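Local coordinates for protein UTP--glucose-1-phosphate uridylyltransferase (Acinetobacter baumannii, PDB 6IKX) that catalyses the transfer of a uridylyl group from UTP to alpha-D-glucose 1-phosphate, giving UDP-alpha-D-glucose and diphosphate, at residues 6-11 with 128-133. The protein carries 1 engineered substitution. Numbering follows the deposited sequence.
Sequences VLPVAG and LLPDVL. With SO4 (sulfate ion), chain G.
Where Pro-8 meets Leu-128, a proline stands in the place of a backbone donor: having no N-H, it sets CD 3.0 Å from Leu-128 O, so carbon rather than nitrogen faces that carbonyl. The same oxygen also receives a CA-H...O contact from Leu-7 CA at 3.4 Å, with 162° at the hydrogen. Two residues before Pro-8 the pairing is conventional, Leu-128 N donating to Val-6 O over 3.0 Å; the N-H...O angle of 160° indicates a nearly straight bond. With no N-H at Pro-8 to continue the pairing of parallel strands 4-8 and 125-128, the chains diverge beyond Leu-7 and Leu-128.

Side chains close both faces of this seam. Leu-7 and Leu-128 run side by side in the same direction, and Leu-7 CD2 presses against Leu-128 CB at 3.5 Å, tight for two carbons; Val-39 of helix 35-44 touches both leucines. On the face toward helix 109-115, Leu-129 crosses the Pro-8 ring at about a right angle, bringing CD2 to 3.8 Å from Pro-8 CG. Farther along, Val-9 carries CG1 anti to its carbonyl carbon (chi1 -63°), and this methyl meets Pro-130 CG at 3.5 Å, again a close approach.

Beyond the packing, residues 6-11 turn into a loop whose Gly-11 N reaches sulfate O1 at 2.8 Å, a weak, bent hydrogen bond, while 129-132 form a type I turn presenting Asp-131. UTP has been seen bound at Pro-8, Ala-10, Gly-11 and Asp-131 of this protein, though none is bound to this chain. Two loops leaving the C-terminal ends of adjacent parallel strands in a mixed sheet to frame a nucleotide pocket are characteristic of the Rossmann-like GT-A nucleotidyltransferase fold.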
# COMPACT_ATOMS: atom_id res chain seq x y z
N VAL A 6 -3.28 20.60 13.22
CA VAL A 6 -4.05 19.72 12.30
C VAL A 6 -3.60 20.02 10.86
O VAL A 6 -3.65 21.20 10.50
CB VAL A 6 -5.55 19.94 12.52
CG1 VAL A 6 -6.38 19.22 11.45
CG2 VAL A 6 -5.93 19.49 13.93
N LEU A 7 -3.02 19.04 10.16
CA LEU A 7 -2.68 19.20 8.71
C LEU A 7 -3.71 18.41 7.94
O LEU A 7 -3.70 17.18 8.01
CB LEU A 7 -1.30 18.67 8.35
CG LEU A 7 -0.09 19.14 9.13
CD1 LEU A 7 1.11 19.33 8.22
CD2 LEU A 7 -0.38 20.37 9.98
N PRO A 8 -4.69 19.05 7.30
CA PRO A 8 -5.77 18.30 6.64
C PRO A 8 -5.22 17.89 5.26
O PRO A 8 -5.03 18.77 4.51
CB PRO A 8 -6.93 19.31 6.53
CG PRO A 8 -6.45 20.50 7.32
CD PRO A 8 -4.93 20.49 7.21
N VAL A 9 -4.93 16.61 5.06
CA VAL A 9 -4.18 16.09 3.86
C VAL A 9 -4.97 14.93 3.21
O VAL A 9 -4.34 14.03 2.64
CB VAL A 9 -2.76 15.65 4.27
CG1 VAL A 9 -1.92 16.80 4.81
CG2 VAL A 9 -2.79 14.53 5.29
N ALA A 10 -6.30 14.93 3.26
CA ALA A 10 -7.16 13.85 2.70
C ALA A 10 -7.69 14.17 1.30
O ALA A 10 -8.38 13.29 0.77
CB ALA A 10 -8.29 13.52 3.64
N GLY A 11 -7.39 15.32 0.69
CA GLY A 11 -7.79 15.64 -0.71
C GLY A 11 -7.33 14.56 -1.68
O GLY A 11 -6.47 13.80 -1.26
N LEU A 128 -2.68 23.90 9.50
CA LEU A 128 -1.75 24.17 8.37
C LEU A 128 -2.39 23.48 7.15
O LEU A 128 -2.54 22.24 7.22
CB LEU A 128 -0.34 23.57 8.57
CG LEU A 128 0.55 24.02 9.74
CD1 LEU A 128 1.66 24.97 9.28
CD2 LEU A 128 -0.23 24.60 10.91
N LEU A 129 -2.81 24.24 6.15
CA LEU A 129 -3.16 23.67 4.83
C LEU A 129 -1.84 23.45 4.09
O LEU A 129 -1.13 24.39 3.74
CB LEU A 129 -4.08 24.61 4.05
CG LEU A 129 -5.47 24.90 4.64
CD1 LEU A 129 -6.47 25.11 3.52
CD2 LEU A 129 -5.97 23.81 5.56
N PRO A 130 -1.48 22.19 3.83
CA PRO A 130 -0.16 21.84 3.28
C PRO A 130 0.06 22.03 1.77
O PRO A 130 1.16 21.91 1.33
CB PRO A 130 -0.10 20.35 3.60
CG PRO A 130 -1.55 19.93 3.36
CD PRO A 130 -2.36 21.03 4.01
N ASP A 131 -0.97 22.38 1.00
CA ASP A 131 -0.80 22.77 -0.42
C ASP A 131 -0.16 24.17 -0.46
O ASP A 131 0.36 24.53 -1.51
CB ASP A 131 -2.10 22.58 -1.20
CG ASP A 131 -3.37 22.86 -0.41
OD1 ASP A 131 -3.47 22.40 0.78
OD2 ASP A 131 -4.26 23.55 -0.96
N VAL A 132 -0.14 24.90 0.65
CA VAL A 132 0.53 26.23 0.73
C VAL A 132 1.82 26.13 1.55
O VAL A 132 1.74 25.71 2.71
CB VAL A 132 -0.39 27.31 1.31
CG1 VAL A 132 0.19 28.72 1.10
CG2 VAL A 132 -1.78 27.19 0.69
N LEU A 133 2.95 26.49 0.92
CA LEU A 133 4.29 26.67 1.53
C LEU A 133 4.42 28.14 1.91
O LEU A 133 3.94 28.93 1.13
CB LEU A 133 5.35 26.30 0.50
CG LEU A 133 5.37 24.84 0.04
CD1 LEU A 133 6.75 24.46 -0.44
CD2 LEU A 133 4.93 23.88 1.14
S SO4 G . -8.94 17.93 2.87
O1 SO4 G . -7.86 17.80 1.91
O2 SO4 G . -8.55 17.29 4.10
O3 SO4 G . -10.13 17.30 2.35
O4 SO4 G . -9.23 19.33 3.09